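Local coordinates for protein putative pyridoxal phosphate-dependent transferase (Clostridium difficile, PDB 4DQ6) that binds pyridoxal-5'-phosphate covalently and is a putative cofactor-dependent transferase of the class I and II aminotransferase family, with two subunits in its assembly, at residues M42-A47 and E293-Y298; K238-A243 and A283-G288; A243-S248 and L278-A283. All blocks are in the same frame, centred on the assembly; numbering follows the deposited sequence. Where two conformers were deposited one is given.

Overall arrangement
Contact 2, which holds the cofactor lysine Lys238, shares a side of the chain's centre with contact 1 and with contact 3. Contacts 2 and 3 both use helix 275-287, have Ala243 and Ala283 in common and have centres about 7 Å apart; the chain passes from helix 237-240 through 243-248 into strand 248-251 of the mixed sheet. Contact 1 uses the next helix, 289-313, and the loop ahead of helix 48-58; its centre is about 10 Å from that of contact 2 and 16 Å from that of contact 3. Along the sequence contact 3 nests inside contact 2, and both inside contact 1. The Lys238 segment is thus packed against helix 275-287 and linked through Asn241 to Met42, close to the second subunit.

Contact 1: residues M42-A47 and E293-Y298; sequences MDFKAA and ESFLEY
Met42 and Phe295 approach from opposite directions, and the methyl of the methionine settles over one face of the phenyl ring. Met42 CE lies 3.9 Å from the Phe295 ring centroid, 26° off the normal and shifted toward the rim, a CH-pi contact; SD sits more obliquely, 3.6 Å from Phe295 CE1, which makes the pair a Met-aromatic contact. A chain extended beyond CG carries the thioether that far. Phe44 reaches the same ring at its edge, its side chain crossing that of Phe295 at about a right angle with Phe44 CE2 3.7 Å from Phe295 CE1. The sulfur of Met42 in turn lies at the edge of the Phe44 ring. One helical turn on, Phe44 CZ lies 3.8 Å from Tyr298 CE2, with the ring planes at 86° in an oblique pairing. The tyrosine hydroxyl is held by Asn9 and by the backbone N of Arg376. Phe8 adds its ring to both Phe44 and Tyr298. This is buried packing within the aminotransferase class I and II fold, the Met42 side chain about 11 Å from the bound pyridoxal-5'-phosphate. It sets the loop between strand 35-36 and helix 48-58 against the early part of helix 289-313, whose Trp291 also touches Met42 and Ala47.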
loop_
_atom_site.group_PDB
_atom_site.type_symbol
_atom_site.label_atom_id
_atom_site.label_comp_id
_atom_site.label_asym_id
_atom_site.label_seq_id
_atom_site.Cartn_x
_atom_site.Cartn_y
_atom_site.Cartn_z
ATOM N N MET A 42 -6.043 -13.592 13.165
ATOM C CA MET A 42 -6.106 -14.377 14.368
ATOM C C MET A 42 -6.439 -13.524 15.566
ATOM O O MET A 42 -6.047 -12.341 15.633
ATOM C CB MET A 42 -4.743 -15.035 14.637
ATOM C CG MET A 42 -4.032 -15.729 13.471
ATOM S SD MET A 42 -2.483 -16.433 14.220
ATOM C CE MET A 42 -1.727 -17.056 12.692
ATOM N N ASP A 43 -7.082 -14.105 16.569
ATOM C CA ASP A 43 -7.267 -13.412 17.862
ATOM C C ASP A 43 -6.173 -13.808 18.840
ATOM O O ASP A 43 -6.408 -14.164 20.046
ATOM C CB ASP A 43 -8.623 -13.714 18.446
ATOM C CG ASP A 43 -9.743 -13.044 17.673
ATOM O OD1 ASP A 43 -9.876 -11.803 17.757
ATOM O OD2 ASP A 43 -10.506 -13.750 16.989
ATOM N N PHE A 44 -4.972 -13.709 18.321
ATOM C CA PHE A 44 -3.768 -13.916 19.080
ATOM C C PHE A 44 -2.815 -12.732 18.937
ATOM O O PHE A 44 -2.753 -12.103 17.952
ATOM C CB PHE A 44 -3.013 -15.130 18.619
ATOM C CG PHE A 44 -3.720 -16.417 18.809
ATOM C CD1 PHE A 44 -4.357 -16.766 19.990
ATOM C CD2 PHE A 44 -3.686 -17.321 17.793
ATOM C CE1 PHE A 44 -5.024 -17.989 20.087
ATOM C CE2 PHE A 44 -4.292 -18.558 17.879
ATOM C CZ PHE A 44 -4.998 -18.877 19.043
ATOM N N LYS A 45 -2.050 -12.431 19.969
ATOM C CA LYS A 45 -0.966 -11.464 19.876
ATOM C C LYS A 45 0.086 -11.889 18.894
ATOM O O LYS A 45 0.309 -13.086 18.697
ATOM C CB LYS A 45 -0.310 -11.280 21.236
ATOM C CG LYS A 45 -1.208 -10.549 22.205
ATOM C CD LYS A 45 -0.492 -10.321 23.497
ATOM C CE LYS A 45 -1.407 -9.557 24.417
ATOM N NZ LYS A 45 -0.718 -9.539 25.723
ATOM N N ALA A 46 0.748 -10.949 18.256
ATOM C CA ALA A 46 1.854 -11.285 17.373
ATOM C C ALA A 46 2.971 -11.862 18.181
ATOM O O ALA A 46 3.039 -11.604 19.391
ATOM C CB ALA A 46 2.376 -10.020 16.640
ATOM N N ALA A 47 3.877 -12.572 17.575
ATOM C CA ALA A 47 5.033 -13.109 18.234
ATOM C C ALA A 47 5.844 -12.040 18.956
ATOM O O ALA A 47 5.955 -10.911 18.498
ATOM C CB ALA A 47 5.932 -13.818 17.255
ATOM N N GLU A 293 5.927 -22.727 15.514
ATOM C CA GLU A 293 5.770 -24.142 15.833
ATOM C C GLU A 293 4.768 -24.281 17.010
ATOM O O GLU A 293 3.925 -25.193 17.026
ATOM C CB GLU A 293 7.121 -24.800 16.113
ATOM C CG GLU A 293 8.021 -24.929 14.886
ATOM C CD GLU A 293 7.491 -25.816 13.773
ATOM O OE1 GLU A 293 6.744 -26.802 14.030
ATOM O OE2 GLU A 293 7.834 -25.571 12.587
ATOM N N SER A 294 4.840 -23.376 17.973
ATOM C CA SER A 294 3.932 -23.402 19.134
ATOM C C SER A 294 2.500 -23.094 18.715
ATOM O O SER A 294 1.588 -23.756 19.163
ATOM C CB SER A 294 4.383 -22.432 20.219
ATOM O OG SER A 294 3.700 -22.586 21.490
ATOM N N PHE A 295 2.319 -22.134 17.774
ATOM C CA PHE A 295 1.016 -21.787 17.276
ATOM C C PHE A 295 0.444 -23.021 16.557
ATOM O O PHE A 295 -0.733 -23.335 16.748
ATOM C CB PHE A 295 1.091 -20.631 16.242
ATOM C CG PHE A 295 -0.102 -20.538 15.348
ATOM C CD1 PHE A 295 -1.277 -20.044 15.815
ATOM C CD2 PHE A 295 -0.073 -20.976 14.028
ATOM C CE1 PHE A 295 -2.403 -19.961 15.024
ATOM C CE2 PHE A 295 -1.189 -20.878 13.230
ATOM C CZ PHE A 295 -2.349 -20.388 13.686
ATOM N N LEU A 296 1.260 -23.745 15.779
ATOM C CA LEU A 296 0.738 -24.872 15.005
ATOM C C LEU A 296 0.300 -26.012 15.906
ATOM O O LEU A 296 -0.675 -26.713 15.632
ATOM C CB LEU A 296 1.741 -25.313 13.981
ATOM C CG LEU A 296 1.998 -24.406 12.769
ATOM C CD1 LEU A 296 3.204 -24.943 12.026
ATOM C CD2 LEU A 296 0.779 -24.287 11.830
ATOM N N GLU A 297 0.979 -26.176 17.026
ATOM C CA GLU A 297 0.504 -27.141 18.046
ATOM C C GLU A 297 -0.851 -26.751 18.691
ATOM O O GLU A 297 -1.756 -27.559 18.829
ATOM C CB GLU A 297 1.569 -27.282 19.123
ATOM C CG GLU A 297 2.737 -28.085 18.633
ATOM C CD GLU A 297 2.523 -29.592 18.783
ATOM O OE1 GLU A 297 1.453 -30.009 19.295
ATOM O OE2 GLU A 297 3.429 -30.365 18.373
ATOM N N TYR A 298 -0.961 -25.469 19.015
ATOM C CA TYR A 298 -2.195 -24.935 19.542
ATOM C C TYR A 298 -3.358 -25.062 18.540
ATOM O O TYR A 298 -4.421 -25.441 18.908
ATOM C CB TYR A 298 -1.984 -23.505 20.032
ATOM C CG TYR A 298 -3.095 -23.005 20.943
ATOM C CD1 TYR A 298 -3.038 -23.267 22.268
ATOM C CD2 TYR A 298 -4.260 -22.406 20.452
ATOM C CE1 TYR A 298 -4.006 -22.834 23.158
ATOM C CE2 TYR A 298 -5.270 -21.940 21.332
ATOM C CZ TYR A 298 -5.135 -22.186 22.700
ATOM O OH TYR A 298 -6.164 -21.740 23.535
#

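Contact 2: residues K238-A243 and A283-G288. With PLP (pyridoxal-5'-phosphate), chain C.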
loop_
_atom_site.group_PDB
_atom_site.type_symbol
_atom_site.label_atom_id
_atom_site.label_comp_id
_atom_site.label_asym_id
_atom_site.label_seq_id
_atom_site.Cartn_x
_atom_site.Cartn_y
_atom_site.Cartn_z
ATOM N N LYS A 238 -0.456 -14.076 6.908
ATOM C CA LYS A 238 -1.358 -15.128 7.436
ATOM C C LYS A 238 -0.594 -15.868 8.539
ATOM O O LYS A 238 -1.155 -16.127 9.603
ATOM C CB LYS A 238 -1.805 -16.142 6.399
ATOM C CG LYS A 238 -2.793 -15.578 5.399
ATOM C CD LYS A 238 -4.234 -15.519 5.956
ATOM C CE LYS A 238 -5.111 -14.447 5.285
ATOM N NZ LYS A 238 -5.799 -14.848 4.038
ATOM N N THR A 239 0.654 -16.218 8.275
ATOM C CA THR A 239 1.492 -17.009 9.227
ATOM C C THR A 239 1.611 -16.369 10.590
ATOM O O THR A 239 1.406 -17.020 11.638
ATOM C CB THR A 239 2.858 -17.226 8.648
ATOM O OG1 THR A 239 2.784 -17.764 7.302
ATOM C CG2 THR A 239 3.811 -18.057 9.619
ATOM N N PHE A 240 1.864 -15.066 10.546
ATOM C CA PHE A 240 2.234 -14.385 11.755
ATOM C C PHE A 240 1.197 -13.373 12.202
ATOM O O PHE A 240 1.428 -12.671 13.179
ATOM C CB PHE A 240 3.620 -13.700 11.653
ATOM C CG PHE A 240 4.731 -14.674 11.510
ATOM C CD1 PHE A 240 5.162 -15.350 12.608
ATOM C CD2 PHE A 240 5.298 -14.958 10.276
ATOM C CE1 PHE A 240 6.191 -16.272 12.542
ATOM C CE2 PHE A 240 6.302 -15.911 10.183
ATOM C CZ PHE A 240 6.806 -16.511 11.328
ATOM N N ASN A 241 0.026 -13.322 11.608
ATOM C CA ASN A 241 -1.037 -12.395 11.999
ATOM C C ASN A 241 -0.662 -10.940 11.907
ATOM O O ASN A 241 -0.887 -10.165 12.899
ATOM C CB ASN A 241 -1.516 -12.682 13.410
ATOM C CG ASN A 241 -2.888 -12.128 13.676
ATOM O OD1 ASN A 241 -3.701 -11.927 12.782
ATOM N ND2 ASN A 241 -3.180 -11.959 14.912
ATOM N N ILE A 242 -0.024 -10.568 10.800
ATOM C CA ILE A 242 0.395 -9.178 10.587
ATOM C C ILE A 242 -0.181 -8.622 9.250
ATOM O O ILE A 242 0.417 -7.753 8.641
ATOM C CB ILE A 242 1.939 -9.008 10.697
ATOM C CG1 ILE A 242 2.709 -9.895 9.731
ATOM C CG2 ILE A 242 2.364 -9.222 12.162
ATOM C CD1 ILE A 242 4.233 -9.719 9.781
ATOM N N ALA A 243 -1.427 -8.970 8.964
ATOM C CA ALA A 243 -2.125 -8.456 7.725
ATOM C C ALA A 243 -2.251 -6.933 7.807
ATOM O O ALA A 243 -2.222 -6.249 6.790
ATOM C CB ALA A 243 -3.486 -9.094 7.511
ATOM N N ALA A 283 11.878 -9.701 10.976
ATOM C CA ALA A 283 11.848 -10.285 12.314
ATOM C C ALA A 283 11.050 -11.600 12.379
ATOM O O ALA A 283 11.444 -12.507 13.083
ATOM C CB ALA A 283 11.269 -9.292 13.326
ATOM N N SER A 284 9.892 -11.620 11.713
ATOM C CA SER A 284 9.046 -12.817 11.697
ATOM C C SER A 284 9.808 -14.002 11.095
ATOM O O SER A 284 9.833 -15.112 11.674
ATOM C CB SER A 284 7.723 -12.570 10.967
ATOM O OG SER A 284 7.813 -12.452 9.562
ATOM N N TYR A 285 10.479 -13.794 9.974
ATOM C CA TYR A 285 11.124 -14.928 9.321
ATOM C C TYR A 285 12.417 -15.317 10.031
ATOM O O TYR A 285 12.699 -16.512 10.225
ATOM C CB TYR A 285 11.357 -14.646 7.849
ATOM C CG TYR A 285 10.107 -14.714 6.982
ATOM C CD1 TYR A 285 9.131 -15.657 7.203
ATOM C CD2 TYR A 285 9.960 -13.856 5.937
ATOM C CE1 TYR A 285 8.014 -15.726 6.432
ATOM C CE2 TYR A 285 8.840 -13.960 5.111
ATOM C CZ TYR A 285 7.941 -14.929 5.328
ATOM O OH TYR A 285 6.823 -14.979 4.514
ATOM N N ASN A 286 13.171 -14.325 10.470
ATOM C CA ASN A 286 14.424 -14.614 11.153
ATOM C C ASN A 286 14.256 -15.170 12.564
ATOM O O ASN A 286 15.051 -16.029 12.959
ATOM C CB ASN A 286 15.375 -13.427 11.208
ATOM C CG ASN A 286 16.027 -13.128 9.848
ATOM O OD1 ASN A 286 16.032 -13.955 8.979
ATOM N ND2 ASN A 286 16.631 -11.964 9.723
ATOM N N ASN A 287 13.230 -14.729 13.291
ATOM C CA ASN A 287 13.115 -15.075 14.748
ATOM C C ASN A 287 11.821 -15.754 15.126
ATOM O O ASN A 287 11.687 -16.207 16.235
ATOM C CB ASN A 287 13.232 -13.816 15.546
ATOM C CG ASN A 287 14.562 -13.176 15.375
ATOM O OD1 ASN A 287 14.653 -12.023 14.912
ATOM N ND2 ASN A 287 15.596 -13.930 15.597
ATOM N N GLY A 288 10.855 -15.826 14.228
ATOM C CA GLY A 288 9.499 -16.279 14.554
ATOM C C GLY A 288 9.224 -17.761 14.494
ATOM O O GLY A 288 8.102 -18.184 14.789
HETATM N N1 PLP C . -4.871 -15.372 -0.724
HETATM C C2 PLP C . -5.575 -16.284 0.023
HETATM C C2A PLP C . -5.854 -17.690 -0.415
HETATM C C3 PLP C . -6.092 -15.930 1.326
HETATM O O3 PLP C . -6.792 -16.800 2.042
HETATM C C4 PLP C . -5.850 -14.589 1.834
HETATM C C4A PLP C . -6.411 -14.141 3.159
HETATM C C5 PLP C . -5.088 -13.684 0.986
HETATM C C6 PLP C . -4.632 -14.115 -0.281
HETATM C C5A PLP C . -4.804 -12.312 1.511
HETATM O O4P PLP C . -4.596 -11.536 0.379
HETATM P P PLP C . -3.990 -10.058 0.647
HETATM O O1P PLP C . -2.541 -10.293 0.899
HETATM O O2P PLP C . -4.378 -9.362 -0.719
HETATM O O3P PLP C . -4.730 -9.597 1.940
#
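Phe240 lays its ring against helix 275-287 near its C-terminal end, and Ser284 carries most of the apolar contact. Ser284 CB stands over one face, 3.6 Å from the ring centroid and 18° off the normal, a CH-pi contact, while Thr239 CG2 covers the opposite face from within 238-243. Tyr285 adds a looser, oblique touch, its CD1 4.1 Å from Phe240 CE2. The phenyl ring therefore lies between two side-chain carbons, Ser284 CB and Thr239 CG2, with Ile50 of helix 48-58 packing on it as well.

Two residues before Phe240 comes the covalent link to the cofactor: Lys238 NZ is bonded to C4A of pyridoxal-5'-phosphate at 1.3 Å, consistent with the internal aldimine of fold-type I pyridoxal-phosphate enzymes. The lysine chain bends at chi2 (-80°) and chi4 (86°) on its way to the cofactor, which is also hydrogen-bonded to His206 NE2 and Asn175 ND2 of the same chain, to the backbone N of Val99 and Ile100, and to Tyr65 OH of the second subunit.

Polar atoms meet the ring as neighbours without hydrogen bonds. Gly288 O lies at its edge, in plane, 3.5 Å from Phe240 CE1, and Ser284 O comes within 3.4 Å of Phe240 CZ. Ser284 O also accepts Gly288 N, at 2.8 Å, near the helix end. Ser284 OG turns back to Thr281 O, and Tyr285 OH bonds to Tyr249 OH.

Contact 3: residues A243-S248 and L278-A283; sequences AGLQSS and LVATEA
Leu245 and Ser247 face one side of helix 275-287, at Ala280 and Thr281, from a segment that is not regular helix. Residues 243-245 keep helical backbone angles and close a turn through Gln246 N to Ala243 O, 3.2 Å; Gln246 then takes a positive phi (62°), and the chain straightens through Ser247 into strand 248-251. The nearest CA pairs are Leu245 with Ala280 at 8.0 Å and Ser247 with Thr281 at 7.2 Å.

The leucine makes its contact through one branch: CD1 meets the Ala280 methyl end-on, with Leu245 CD1 3.4 Å from Ala280 CB, tighter than usual for two carbons. Beside it, the two hydroxyls meet tip to tip, Ser247 OG 2.7 Å from Thr281 OG1, a short hydrogen bond. With OG opposite the backbone N (chi1 172°), the serine oxygen extends toward the helix. Thr281 OG1 also bonds to Ser277 O one turn back, and Ser247 OG has a weak link to Tyr72 OH, so the buried hydroxyls form a small polar cluster next to the apolar Leu245-Ala280 contact. Gln246 points the other way and bonds through NE2 to Arg272 O of the second subunit. Such a link from the lysine-bearing helix into the antiparallel strand 248-251 belongs to the large cofactor-binding domain of fold-type I pyridoxal-phosphate enzymes, here packed against helix 275-287.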
loop_
_atom_site.group_PDB
_atom_site.type_symbol
_atom_site.label_atom_id
_atom_site.label_comp_id
_atom_site.label_asym_id
_atom_site.label_seq_id
_atom_site.Cartn_x
_atom_site.Cartn_y
_atom_site.Cartn_z
ATOM N N ALA A 243 -1.427 -8.970 8.964
ATOM C CA ALA A 243 -2.125 -8.456 7.725
ATOM C C ALA A 243 -2.251 -6.933 7.807
ATOM O O ALA A 243 -2.222 -6.249 6.790
ATOM C CB ALA A 243 -3.486 -9.094 7.511
ATOM N N GLY A 244 -2.402 -6.411 9.025
ATOM C CA GLY A 244 -2.485 -4.983 9.276
ATOM C C GLY A 244 -1.225 -4.215 8.953
ATOM O O GLY A 244 -1.277 -2.975 8.846
ATOM N N LEU A 245 -0.080 -4.917 8.857
ATOM C CA LEU A 245 1.171 -4.250 8.496
ATOM C C LEU A 245 1.381 -4.187 6.993
ATOM O O LEU A 245 2.122 -3.335 6.550
ATOM C CB LEU A 245 2.388 -4.876 9.193
ATOM C CG LEU A 245 2.269 -5.018 10.706
ATOM C CD1 LEU A 245 3.542 -5.569 11.351
ATOM C CD2 LEU A 245 1.954 -3.663 11.293
ATOM N N GLN A 246 0.700 -5.046 6.218
ATOM C CA GLN A 246 0.735 -5.084 4.728
ATOM C C GLN A 246 2.118 -5.386 4.162
ATOM O O GLN A 246 3.066 -4.539 4.186
ATOM C CB GLN A 246 0.170 -3.791 4.150
ATOM C CG GLN A 246 -1.154 -3.444 4.765
ATOM C CD GLN A 246 -1.822 -2.203 4.203
ATOM O OE1 GLN A 246 -1.161 -1.246 3.776
ATOM N NE2 GLN A 246 -3.137 -2.199 4.248
ATOM N N SER A 247 2.348 -6.639 3.950
ATOM C CA SER A 247 3.605 -7.079 3.356
ATOM C C SER A 247 3.363 -8.356 2.644
ATOM O O SER A 247 2.810 -9.290 3.216
ATOM C CB SER A 247 4.590 -7.362 4.497
ATOM O OG SER A 247 5.821 -7.982 4.074
ATOM N N SER A 248 3.831 -8.475 1.388
ATOM C CA SER A 248 3.802 -9.736 0.702
ATOM C C SER A 248 4.903 -9.668 -0.365
ATOM O O SER A 248 5.552 -8.638 -0.580
ATOM C CB SER A 248 2.462 -10.011 0.100
ATOM O OG SER A 248 2.258 -9.219 -1.038
ATOM N N LEU A 278 8.463 -3.418 7.051
ATOM C CA LEU A 278 9.840 -3.776 6.740
ATOM C C LEU A 278 10.482 -4.551 7.875
ATOM O O LEU A 278 11.046 -5.647 7.680
ATOM C CB LEU A 278 10.702 -2.546 6.523
ATOM C CG LEU A 278 12.076 -2.870 5.970
ATOM C CD1 LEU A 278 11.954 -2.964 4.433
ATOM C CD2 LEU A 278 13.092 -1.790 6.340
ATOM N N VAL A 279 10.377 -3.992 9.061
ATOM C CA VAL A 279 11.068 -4.618 10.203
ATOM C C VAL A 279 10.357 -5.855 10.715
ATOM O O VAL A 279 11.008 -6.813 11.139
ATOM C CB VAL A 279 11.359 -3.627 11.371
ATOM C CG1 VAL A 279 12.214 -2.432 10.935
ATOM C CG2 VAL A 279 10.084 -3.260 12.099
ATOM N N ALA A 280 9.020 -5.862 10.649
ATOM C CA ALA A 280 8.242 -7.029 11.111
ATOM C C ALA A 280 8.461 -8.241 10.228
ATOM O O ALA A 280 8.449 -9.370 10.712
ATOM C CB ALA A 280 6.766 -6.705 11.264
ATOM N N THR A 281 8.558 -8.042 8.914
ATOM C CA THR A 281 8.712 -9.160 8.019
ATOM C C THR A 281 10.046 -9.874 8.260
ATOM O O THR A 281 10.127 -11.085 8.448
ATOM C CB THR A 281 8.640 -8.643 6.567
ATOM O OG1 THR A 281 7.338 -8.112 6.307
ATOM C CG2 THR A 281 8.944 -9.779 5.566
ATOM N N GLU A 282 11.123 -9.100 8.398
ATOM C CA GLU A 282 12.430 -9.677 8.605
ATOM C C GLU A 282 12.494 -10.345 9.983
ATOM O O GLU A 282 13.005 -11.451 10.125
ATOM C CB GLU A 282 13.458 -8.591 8.519
ATOM C CG GLU A 282 14.851 -9.101 8.764
ATOM C CD GLU A 282 15.949 -8.118 8.432
ATOM O OE1 GLU A 282 15.830 -7.312 7.477
ATOM O OE2 GLU A 282 16.987 -8.216 9.119
ATOM N N ALA A 283 11.878 -9.701 10.976
ATOM C CA ALA A 283 11.848 -10.285 12.314
ATOM C C ALA A 283 11.050 -11.600 12.379
ATOM O O ALA A 283 11.444 -12.507 13.083
ATOM C CB ALA A 283 11.269 -9.292 13.326
#